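PDB 3GYD: cyclic nucleotide-binding domain, which binds cyclic AMP in a CAP-type effector pocket and may take part in cyclic-nucleotide-responsive ion-channel regulation. Local coordinates for residues Phe34-Leu38 and Asn52-Arg56; Asp70-Glu76 and Arg125-Ala131; Leu84-Glu90 and Ser132-Ala138; Ile113-Met117 and Leu166-Arg170. One frame throughout, in Å; residues are numbered along the deposited sequence.

Interaction 1 (Phe34-Leu38 and Asn52-Arg56); sequences FEEIL and NEEVR
F34 and R56 supply the cation-pi contact between helices 34-41 and 52-60. The guanidinium lies flat over one face of the ring, its plane turned 6° from it, with R56 CZ 3.9 Å from the F34 ring centroid. R56 NH2 is displaced toward the rim, over F34 CD2 and CG. With F34 CG anti to the backbone N (chi1 173°), the ring reaches across to the second helix, and a bend at chi2 folds the arginine back over it.

The apolar contacts lie deeper. V55 CG1 meets F34 CE1 at 3.7 Å and also touches I37 CG2, while the other branch, V55 CG2, rests 3.7 Å from L38 CD1. At the ring edge, F34 CE1 comes 3.4 Å from N52 O, a carbonyl accepting the helical bond from R56 N. A serine in place of F34 would probably leave the guanidinium without its stacking surface and open a gap beside V55.

The segment axes pass 10.0 Å apart at 110°, and I37 also packs on strand 82-88, setting the helix pair against the beta-roll. The chemistry is graded: buried aliphatic branches inside, and at the exposed rim a charge spread over an aromatic face, held without a directional bond.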
# COMPACT_ATOMS: atom_id res chain seq x y z
N PHE B 34 17.57 16.73 -5.68
CA PHE B 34 18.14 15.82 -4.70
C PHE B 34 17.63 16.11 -3.31
O PHE B 34 17.25 15.19 -2.61
CB PHE B 34 19.69 15.91 -4.70
CG PHE B 34 20.34 15.13 -3.60
CD1 PHE B 34 20.55 13.76 -3.72
CD2 PHE B 34 20.71 15.74 -2.42
CE1 PHE B 34 21.13 13.03 -2.69
CE2 PHE B 34 21.30 15.03 -1.39
CZ PHE B 34 21.48 13.66 -1.51
N GLU B 35 17.64 17.38 -2.90
CA GLU B 35 17.33 17.68 -1.49
C GLU B 35 15.85 17.40 -1.24
O GLU B 35 15.48 16.86 -0.20
CB GLU B 35 17.68 19.12 -1.12
CG GLU B 35 19.18 19.36 -1.02
CD GLU B 35 19.84 18.71 0.19
OE1 GLU B 35 19.16 18.40 1.19
OE2 GLU B 35 21.09 18.54 0.15
N GLU B 36 15.01 17.75 -2.21
CA GLU B 36 13.58 17.55 -2.04
C GLU B 36 13.24 16.03 -2.01
O GLU B 36 12.41 15.60 -1.22
CB GLU B 36 12.79 18.27 -3.14
CG GLU B 36 12.83 19.79 -3.11
CD GLU B 36 14.03 20.40 -3.79
OE1 GLU B 36 15.01 19.72 -4.18
OE2 GLU B 36 13.99 21.63 -3.94
N ILE B 37 13.92 15.26 -2.84
CA ILE B 37 13.68 13.82 -2.99
C ILE B 37 14.21 13.10 -1.76
O ILE B 37 13.52 12.21 -1.23
CB ILE B 37 14.23 13.24 -4.33
CG1 ILE B 37 13.36 13.71 -5.52
CG2 ILE B 37 14.24 11.73 -4.33
CD1 ILE B 37 14.04 13.60 -6.83
N LEU B 38 15.36 13.52 -1.28
CA LEU B 38 15.91 13.04 -0.01
C LEU B 38 14.89 13.22 1.13
O LEU B 38 14.62 12.29 1.89
CB LEU B 38 17.22 13.75 0.30
CG LEU B 38 17.93 13.43 1.62
CD1 LEU B 38 18.58 12.03 1.57
CD2 LEU B 38 18.94 14.53 1.96
N ASN B 52 22.64 9.45 1.44
CA ASN B 52 22.81 10.42 0.37
C ASN B 52 23.15 9.72 -0.92
O ASN B 52 22.63 10.04 -1.96
CB ASN B 52 23.94 11.40 0.63
CG ASN B 52 23.60 12.40 1.68
OD1 ASN B 52 22.47 12.51 2.13
ND2 ASN B 52 24.62 13.11 2.14
N GLU B 53 24.04 8.74 -0.82
CA GLU B 53 24.47 7.98 -1.98
C GLU B 53 23.32 7.17 -2.58
O GLU B 53 23.21 7.04 -3.80
CB GLU B 53 25.63 7.03 -1.60
CG GLU B 53 26.92 7.74 -1.14
CD GLU B 53 26.89 8.28 0.30
OE1 GLU B 53 25.91 8.06 1.06
OE2 GLU B 53 27.88 8.95 0.68
N GLU B 54 22.50 6.58 -1.72
CA GLU B 54 21.31 5.85 -2.18
C GLU B 54 20.34 6.78 -2.92
O GLU B 54 19.85 6.44 -3.99
CB GLU B 54 20.61 5.17 -1.01
CG GLU B 54 21.21 3.80 -0.66
CD GLU B 54 20.64 3.19 0.61
OE1 GLU B 54 20.33 3.93 1.57
OE2 GLU B 54 20.51 1.95 0.66
N VAL B 55 20.12 7.97 -2.38
CA VAL B 55 19.27 8.96 -3.04
C VAL B 55 19.82 9.47 -4.37
O VAL B 55 19.07 9.56 -5.35
CB VAL B 55 18.84 10.06 -2.06
CG1 VAL B 55 17.95 11.12 -2.73
CG2 VAL B 55 18.11 9.38 -0.92
N ARG B 56 21.13 9.69 -4.47
CA ARG B 56 21.71 10.08 -5.75
C ARG B 56 21.51 9.00 -6.79
O ARG B 56 21.23 9.29 -7.95
CB ARG B 56 23.19 10.40 -5.61
CG ARG B 56 23.40 11.62 -4.83
CD ARG B 56 24.39 12.54 -5.46
NE ARG B 56 24.49 13.74 -4.63
CZ ARG B 56 23.95 14.92 -4.93
NH1 ARG B 56 23.33 15.12 -6.10
NH2 ARG B 56 24.12 15.94 -4.08

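Interaction 2 (Asp70-Glu76 and Arg125-Ala131); sequences DCQLLTE and RSASCVA. With CMP (adenosine-3',5'-cyclic-monophosphate), chain D.
R125 reaches L74 through two successive turns: its CG sits beside the backbone N (chi1 -59°), and the chain bends again at chi2 (-62°) before running straight to the guanidinium. L74 CG is beside its own N, which sets CD2 over one guanidinium face, 3.6 Å from R125 CZ and offset toward the rim. The other branch, L74 CD1, lies 3.8 Å from C129 SG and close to O5' of the nucleotide.

At the guanidinium edge, R125 NH1 donates to O1P of the nucleotide over 2.8 Å, bent little at 159°. The second phosphate oxygen, O2P, is gripped twice by S126, from its N at 2.9 Å and from its OG at 2.8 Å. R125 NH2 is hydrogen-bonded to Y82 O, which together with the phosphate bond restrains the group's rotation. An alanine at R125 would probably leave O1P without this charged donor and L74 CD2 without the guanidinium face it packs on.

The strands run antiparallel. C129 N bonds to L74 O at 2.8 Å, and L74 N bonds back to C129 O. L73 and L74 both face C129, a classic beta bulge. Beyond it, E76 N meets S128 OG at 2.9 Å; a water joins that hydroxyl to E76 OE1, which D96 N also binds.

Such an arginine and serine facing the cyclic phosphate characterise the phosphate-binding cassette of this family: directional N-H and O-H donors hold the anion, while a leucine methyl packs on the guanidinium.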
# COMPACT_ATOMS: atom_id res chain seq x y z
N ASP B 70 -3.81 24.09 -13.73
CA ASP B 70 -4.88 23.42 -14.46
C ASP B 70 -4.34 22.37 -15.39
O ASP B 70 -4.93 22.06 -16.42
CB ASP B 70 -5.76 24.43 -15.24
CG ASP B 70 -6.96 23.77 -15.93
OD1 ASP B 70 -7.53 22.77 -15.40
OD2 ASP B 70 -7.32 24.25 -17.03
N CYS B 71 -3.21 21.78 -15.05
CA CYS B 71 -2.73 20.71 -15.88
C CYS B 71 -3.27 19.41 -15.29
O CYS B 71 -3.09 19.17 -14.10
CB CYS B 71 -1.22 20.72 -15.89
SG CYS B 71 -0.54 19.36 -16.75
N GLN B 72 -3.93 18.59 -16.10
CA GLN B 72 -4.35 17.27 -15.64
C GLN B 72 -3.18 16.27 -15.71
O GLN B 72 -2.89 15.69 -16.77
CB GLN B 72 -5.59 16.75 -16.37
CG GLN B 72 -6.24 15.59 -15.64
CD GLN B 72 -7.73 15.53 -15.79
OE1 GLN B 72 -8.27 14.53 -16.24
NE2 GLN B 72 -8.42 16.60 -15.41
N LEU B 73 -2.53 16.11 -14.56
CA LEU B 73 -1.39 15.23 -14.40
C LEU B 73 -1.80 13.78 -14.61
O LEU B 73 -1.11 13.01 -15.30
CB LEU B 73 -0.75 15.43 -13.03
CG LEU B 73 -0.28 16.85 -12.72
CD1 LEU B 73 0.26 16.97 -11.29
CD2 LEU B 73 0.74 17.35 -13.76
N LEU B 74 -2.93 13.39 -14.01
CA LEU B 74 -3.47 12.04 -14.13
C LEU B 74 -4.96 12.13 -14.36
O LEU B 74 -5.61 13.02 -13.82
CB LEU B 74 -3.19 11.22 -12.87
CG LEU B 74 -1.74 11.03 -12.45
CD1 LEU B 74 -1.67 10.40 -11.03
CD2 LEU B 74 -0.95 10.19 -13.51
N THR B 75 -5.49 11.21 -15.16
CA THR B 75 -6.90 11.14 -15.49
C THR B 75 -7.51 9.78 -15.12
O THR B 75 -7.07 8.74 -15.56
CB THR B 75 -7.09 11.37 -17.00
OG1 THR B 75 -6.54 12.64 -17.34
CG2 THR B 75 -8.57 11.30 -17.43
N GLU B 76 -8.55 9.82 -14.31
CA GLU B 76 -9.30 8.66 -13.90
C GLU B 76 -9.63 7.76 -15.11
O GLU B 76 -10.05 8.23 -16.16
CB GLU B 76 -10.57 9.09 -13.18
CG GLU B 76 -11.31 7.97 -12.52
CD GLU B 76 -12.58 8.36 -11.78
OE1 GLU B 76 -12.91 9.55 -11.64
OE2 GLU B 76 -13.25 7.43 -11.29
N ARG B 125 -6.15 4.37 -13.68
CA ARG B 125 -6.03 5.37 -12.61
C ARG B 125 -7.36 5.42 -11.84
O ARG B 125 -8.44 5.44 -12.45
CB ARG B 125 -5.71 6.77 -13.16
CG ARG B 125 -4.43 6.91 -13.97
CD ARG B 125 -3.20 6.59 -13.15
NE ARG B 125 -1.97 6.80 -13.89
CZ ARG B 125 -0.76 6.62 -13.39
NH1 ARG B 125 -0.59 6.22 -12.13
NH2 ARG B 125 0.29 6.88 -14.15
N SER B 126 -7.24 5.47 -10.52
CA SER B 126 -8.37 5.47 -9.60
C SER B 126 -9.05 6.84 -9.47
O SER B 126 -10.20 6.94 -9.03
CB SER B 126 -7.90 5.00 -8.22
OG SER B 126 -7.07 5.98 -7.60
N ALA B 127 -8.33 7.89 -9.83
CA ALA B 127 -8.80 9.27 -9.70
C ALA B 127 -8.03 10.16 -10.69
O ALA B 127 -7.00 9.75 -11.22
CB ALA B 127 -8.56 9.75 -8.26
N SER B 128 -8.54 11.37 -10.95
CA SER B 128 -7.82 12.40 -11.73
C SER B 128 -7.04 13.26 -10.73
O SER B 128 -7.48 13.43 -9.58
CB SER B 128 -8.80 13.27 -12.53
OG SER B 128 -9.48 12.48 -13.51
N CYS B 129 -5.88 13.75 -11.16
CA CYS B 129 -5.05 14.65 -10.36
C CYS B 129 -4.77 15.88 -11.22
O CYS B 129 -4.24 15.74 -12.33
CB CYS B 129 -3.73 13.98 -9.96
SG CYS B 129 -3.99 12.52 -8.89
N VAL B 130 -5.17 17.05 -10.73
CA VAL B 130 -5.05 18.30 -11.50
C VAL B 130 -4.15 19.26 -10.73
O VAL B 130 -4.37 19.51 -9.55
CB VAL B 130 -6.42 18.95 -11.71
CG1 VAL B 130 -6.26 20.27 -12.46
CG2 VAL B 130 -7.40 17.97 -12.44
N ALA B 131 -3.13 19.79 -11.41
CA ALA B 131 -2.26 20.82 -10.82
C ALA B 131 -3.07 22.09 -10.64
O ALA B 131 -3.55 22.67 -11.64
CB ALA B 131 -1.00 21.10 -11.74
P CMP D . -3.44 6.12 -9.22
O1P CMP D . -2.40 5.47 -10.07
O2P CMP D . -4.76 5.37 -9.03
O5' CMP D . -3.88 7.52 -9.97
C5' CMP D . -4.68 8.48 -9.28
C4' CMP D . -3.99 8.77 -7.95
O4' CMP D . -4.74 9.52 -7.03
C3' CMP D . -3.73 7.52 -7.11
O3' CMP D . -2.84 6.69 -7.85
C2' CMP D . -3.21 8.15 -5.83
O2' CMP D . -1.81 8.50 -5.96
C1' CMP D . -4.05 9.44 -5.78
N9 CMP D . -5.03 9.30 -4.71
C8 CMP D . -6.11 8.51 -4.77
N7 CMP D . -6.79 8.56 -3.61
C5 CMP D . -6.15 9.42 -2.81
C6 CMP D . -6.31 9.95 -1.46
N6 CMP D . -7.37 9.58 -0.69
N1 CMP D . -5.39 10.81 -1.01
C2 CMP D . -4.32 11.22 -1.74
N3 CMP D . -4.11 10.76 -2.98
C4 CMP D . -4.97 9.91 -3.55
O HOH W 1 -12.12 12.05 -12.43

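Interaction 3 (Leu84-Glu90 and Ser132-Ala138); sequences LLILTGE and SLPTDFA
L84 and F137 lie alongside each other, with the leucine laid over one face of the ring. L84 CD1 stands 4.2 Å from the F137 ring centroid, 19° off the normal, a CH-pi contact offset toward the rim; L84 CD2 meets F137 CD1 at 3.7 Å. F137 CG lies between its backbone N and carbonyl carbon (chi1 62°), which turns the ring alongside L84. I86 crosses F137 at a slant, its CD1 against F137 CB.

T88 and D136 make the polar counterpart. The T88 hydroxyl donates to D136 OD2 over 2.7 Å, from 60° out of the carboxylate plane. The same OG1 accepts from D136 N at 3.1 Å, so one hydroxyl is held by both ends of one residue.

Further along, T135 OG1 donates to L133 O at 2.8 Å and accepts a longer bond from E90 N. G89 CA passes close to this hydroxyl, and a CB here would probably clash with T135 OG1 and P134 O. S132 N closes on E90 O at 2.9 Å, while L133 N is buried without a partner.

Backbone bonds pair L85 with A138 both ways, and L87 N reaches D136 O at 2.8 Å. The antiparallel strands of the beta-roll carry apolar packing on both faces, I86 and F137 on one and L85 and A138 on the other, while hydroxyl-centred bonds tie the chains toward the end of the pairing.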
# COMPACT_ATOMS: atom_id res chain seq x y z
N LEU B 84 4.44 9.84 -9.59
CA LEU B 84 4.96 11.19 -9.56
C LEU B 84 5.29 11.61 -8.12
O LEU B 84 4.48 11.40 -7.20
CB LEU B 84 3.96 12.20 -10.17
CG LEU B 84 3.18 11.85 -11.44
CD1 LEU B 84 2.36 13.07 -11.77
CD2 LEU B 84 4.12 11.51 -12.54
N LEU B 85 6.51 12.12 -7.95
CA LEU B 85 6.97 12.76 -6.72
C LEU B 85 6.74 14.25 -6.92
O LEU B 85 7.38 14.88 -7.76
CB LEU B 85 8.48 12.51 -6.49
CG LEU B 85 8.90 11.29 -5.66
CD1 LEU B 85 8.10 10.13 -6.03
CD2 LEU B 85 10.42 11.08 -5.81
N ILE B 86 5.87 14.82 -6.11
CA ILE B 86 5.53 16.24 -6.22
C ILE B 86 6.58 17.06 -5.48
O ILE B 86 6.73 16.92 -4.27
CB ILE B 86 4.14 16.55 -5.61
CG1 ILE B 86 3.06 15.67 -6.25
CG2 ILE B 86 3.82 18.06 -5.81
CD1 ILE B 86 3.02 15.71 -7.84
N LEU B 87 7.29 17.90 -6.22
CA LEU B 87 8.47 18.62 -5.69
C LEU B 87 8.05 19.98 -5.18
O LEU B 87 8.56 20.46 -4.16
CB LEU B 87 9.58 18.73 -6.75
CG LEU B 87 9.98 17.35 -7.32
CD1 LEU B 87 10.73 17.43 -8.64
CD2 LEU B 87 10.76 16.51 -6.30
N THR B 88 7.15 20.61 -5.94
CA THR B 88 6.58 21.91 -5.68
C THR B 88 5.12 21.91 -6.15
O THR B 88 4.75 21.13 -7.01
CB THR B 88 7.32 23.09 -6.44
OG1 THR B 88 6.96 23.09 -7.84
CG2 THR B 88 8.81 23.01 -6.33
N GLY B 89 4.30 22.82 -5.63
CA GLY B 89 2.96 23.00 -6.14
C GLY B 89 1.87 22.39 -5.29
O GLY B 89 2.04 22.14 -4.09
N GLU B 90 0.75 22.12 -5.98
CA GLU B 90 -0.47 21.69 -5.34
C GLU B 90 -1.31 20.90 -6.34
O GLU B 90 -1.46 21.31 -7.50
CB GLU B 90 -1.27 22.89 -4.87
CG GLU B 90 -2.51 22.44 -4.13
CD GLU B 90 -3.04 23.44 -3.14
OE1 GLU B 90 -2.48 24.57 -3.03
OE2 GLU B 90 -4.03 23.07 -2.46
N SER B 132 -3.28 22.48 -9.39
CA SER B 132 -4.02 23.70 -9.09
C SER B 132 -3.09 24.93 -9.03
O SER B 132 -3.57 26.05 -9.10
CB SER B 132 -4.78 23.56 -7.77
OG SER B 132 -3.91 23.48 -6.65
N LEU B 133 -1.79 24.68 -8.87
CA LEU B 133 -0.73 25.69 -8.93
C LEU B 133 0.31 25.10 -9.88
O LEU B 133 0.30 23.89 -10.09
CB LEU B 133 -0.06 25.89 -7.56
CG LEU B 133 -0.91 26.52 -6.46
CD1 LEU B 133 -0.27 26.34 -5.10
CD2 LEU B 133 -1.16 27.99 -6.74
N PRO B 134 1.20 25.94 -10.41
CA PRO B 134 2.29 25.38 -11.16
C PRO B 134 3.00 24.36 -10.29
O PRO B 134 3.24 24.61 -9.10
CB PRO B 134 3.17 26.59 -11.48
CG PRO B 134 2.20 27.74 -11.46
CD PRO B 134 1.27 27.41 -10.35
N THR B 135 3.28 23.21 -10.88
CA THR B 135 3.74 22.03 -10.13
C THR B 135 4.92 21.34 -10.84
O THR B 135 4.83 20.93 -11.99
CB THR B 135 2.57 21.01 -9.89
OG1 THR B 135 1.54 21.63 -9.10
CG2 THR B 135 3.03 19.72 -9.15
N ASP B 136 6.03 21.21 -10.13
CA ASP B 136 7.16 20.42 -10.61
C ASP B 136 7.15 19.06 -9.99
O ASP B 136 6.84 18.94 -8.80
CB ASP B 136 8.47 21.15 -10.28
CG ASP B 136 8.43 22.61 -10.72
OD1 ASP B 136 8.02 22.88 -11.86
OD2 ASP B 136 8.74 23.48 -9.88
N PHE B 137 7.55 18.02 -10.75
CA PHE B 137 7.49 16.66 -10.25
C PHE B 137 8.52 15.77 -10.92
O PHE B 137 8.97 16.09 -12.02
CB PHE B 137 6.06 16.08 -10.43
CG PHE B 137 5.59 16.00 -11.87
CD1 PHE B 137 5.82 14.85 -12.62
CD2 PHE B 137 4.85 17.04 -12.43
CE1 PHE B 137 5.38 14.79 -13.94
CE2 PHE B 137 4.40 16.97 -13.74
CZ PHE B 137 4.65 15.84 -14.49
N ALA B 138 8.91 14.70 -10.23
CA ALA B 138 9.81 13.63 -10.75
C ALA B 138 8.94 12.45 -11.12
O ALA B 138 7.94 12.21 -10.48
CB ALA B 138 10.88 13.22 -9.75

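Interaction 4 (Ile113-Met117 and Leu166-Arg170); sequences IIGEM and LLTAR. With CMP (adenosine-3',5'-cyclic-monophosphate), chain D.
I113 O is gripped by two nitrogens of R170: NH1 and NH2 each donate to it end-on, NH1 over 2.9 Å and nearly in line with the C=O bond (161°). The oxygen lies 4° out of the guanidinium plane, so the pair fixes the group's rotation. R170 NH1 also forms a salt bridge to E116 OE2 at 3.1 Å, weak as a hydrogen bond, the carboxylate plane turned 46° from the guanidinium. A bend at chi3 brings the arginine head here.

The other carboxylate oxygen, E116 OE1, accepts from the ribose O2' of cyclic AMP over 2.6 Å, and G115 N donates to that same hydroxyl at 2.8 Å. A glutamate on the ribose 2'-hydroxyl is a hallmark of the phosphate-binding cassette of CAP-type domains. E116 is probably held in place by R170, which itself meets the adenine: CMP N3 sits 3.3 Å above one guanidinium face, and L166 CD1 lies against the opposite face, toward its rim.

L166 CD2 touches I113 CB at 3.7 Å, and L167 CD2 meets CE of selenomethionine M117 at 3.7 Å.

The contact fastens the long helix 153-178 to the edge strand 113-114 and to the start of helix 116-121, where G115 is the N-cap. I113 and I114 pack on strand 82-88, and F171 of the second subunit lies against M117, L167 and R170.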
# COMPACT_ATOMS: atom_id res chain seq x y z
N ILE B 113 3.36 11.92 -2.90
CA ILE B 113 3.57 10.96 -3.98
C ILE B 113 2.21 10.62 -4.57
O ILE B 113 1.29 10.32 -3.82
CB ILE B 113 4.27 9.67 -3.46
CG1 ILE B 113 5.66 9.99 -2.91
CG2 ILE B 113 4.37 8.64 -4.56
CD1 ILE B 113 6.16 8.89 -1.97
N ILE B 114 2.06 10.68 -5.89
CA ILE B 114 0.75 10.34 -6.54
C ILE B 114 0.99 9.41 -7.71
O ILE B 114 2.09 9.36 -8.20
CB ILE B 114 -0.10 11.58 -6.98
CG1 ILE B 114 0.64 12.46 -8.00
CG2 ILE B 114 -0.57 12.39 -5.74
CD1 ILE B 114 -0.26 13.52 -8.70
N GLY B 115 -0.03 8.67 -8.13
CA GLY B 115 0.07 7.72 -9.22
C GLY B 115 0.70 6.38 -8.87
O GLY B 115 0.93 5.54 -9.76
N GLU B 116 1.00 6.17 -7.58
CA GLU B 116 1.54 4.89 -7.14
C GLU B 116 0.63 3.67 -7.40
O GLU B 116 1.12 2.56 -7.59
CB GLU B 116 1.90 4.95 -5.65
CG GLU B 116 0.75 4.86 -4.70
CD GLU B 116 -0.08 6.12 -4.58
OE1 GLU B 116 0.28 7.22 -5.10
OE2 GLU B 116 -1.07 6.02 -3.88
N MSE B 117 -0.69 3.85 -7.35
CA MSE B 117 -1.59 2.71 -7.41
C MSE B 117 -1.52 1.95 -8.74
O MSE B 117 -1.30 0.75 -8.73
CB MSE B 117 -2.98 3.13 -7.02
CG MSE B 117 -3.08 3.59 -5.59
SE MSE B 117 -4.84 4.33 -5.16
CE MSE B 117 -4.47 5.04 -3.35
N LEU B 166 3.22 5.19 2.65
CA LEU B 166 2.42 6.17 1.97
C LEU B 166 0.99 5.65 1.91
O LEU B 166 0.07 6.37 2.25
CB LEU B 166 2.93 6.39 0.53
CG LEU B 166 2.00 7.18 -0.39
CD1 LEU B 166 1.98 8.72 0.01
CD2 LEU B 166 2.45 6.92 -1.87
N LEU B 167 0.82 4.40 1.48
CA LEU B 167 -0.55 3.87 1.32
C LEU B 167 -1.30 3.66 2.65
O LEU B 167 -2.51 3.96 2.77
CB LEU B 167 -0.53 2.57 0.48
CG LEU B 167 -0.31 2.80 -1.00
CD1 LEU B 167 0.14 1.47 -1.70
CD2 LEU B 167 -1.62 3.34 -1.66
N THR B 168 -0.61 3.15 3.67
CA THR B 168 -1.29 2.91 4.94
C THR B 168 -1.71 4.25 5.57
O THR B 168 -2.84 4.41 6.06
CB THR B 168 -0.43 2.04 5.92
OG1 THR B 168 0.76 2.76 6.26
CG2 THR B 168 -0.03 0.64 5.30
N ALA B 169 -0.82 5.23 5.55
CA ALA B 169 -1.16 6.56 6.06
C ALA B 169 -2.35 7.18 5.31
O ALA B 169 -3.25 7.78 5.94
CB ALA B 169 0.06 7.48 6.01
N ARG B 170 -2.36 7.02 3.99
CA ARG B 170 -3.40 7.54 3.12
C ARG B 170 -4.71 6.84 3.42
O ARG B 170 -5.77 7.47 3.49
CB ARG B 170 -2.97 7.34 1.66
CG ARG B 170 -3.79 8.08 0.59
CD ARG B 170 -2.90 8.18 -0.67
NE ARG B 170 -2.04 9.38 -0.66
CZ ARG B 170 -1.15 9.67 -1.62
NH1 ARG B 170 -0.93 8.81 -2.61
NH2 ARG B 170 -0.43 10.77 -1.57
P CMP D . -3.44 6.12 -9.22
O1P CMP D . -2.40 5.47 -10.07
O2P CMP D . -4.76 5.37 -9.03
O5' CMP D . -3.88 7.52 -9.97
C5' CMP D . -4.68 8.48 -9.28
C4' CMP D . -3.99 8.77 -7.95
O4' CMP D . -4.74 9.52 -7.03
C3' CMP D . -3.73 7.52 -7.11
O3' CMP D . -2.84 6.69 -7.85
C2' CMP D . -3.21 8.15 -5.83
O2' CMP D . -1.81 8.50 -5.96
C1' CMP D . -4.05 9.44 -5.78
N9 CMP D . -5.03 9.30 -4.71
C8 CMP D . -6.11 8.51 -4.77
N7 CMP D . -6.79 8.56 -3.61
C5 CMP D . -6.15 9.42 -2.81
C6 CMP D . -6.31 9.95 -1.46
N6 CMP D . -7.37 9.58 -0.69
N1 CMP D . -5.39 10.81 -1.01
C2 CMP D . -4.32 11.22 -1.74
N3 CMP D . -4.11 10.76 -2.98
C4 CMP D . -4.97 9.91 -3.55

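How the interactions relate
Interactions 2 and 4 are the buried contacts, both touching cyclic AMP and the second subunit: 125-131 serves the phosphate, while 113-117 and 166-170 serve the ribose and adenine. Interaction 3 touches all three others, and interactions 2 and 4 also meet directly; L84 packs against L73 of interaction 2, and strand 82-88 neighbours strand 113-114 of interaction 4 in one sheet. Interaction 1 sits nearer the surface, about 27 Å from interaction 2 between centres, and touches interaction 3 alone, chiefly through I37 against L85 and L87. Chemistry follows place: charged and hydroxyl bonds meet the ligand, backbone pairing dominates within the sheets, and the helix crossing relies on aliphatic packing with an arginine stacked at its rim.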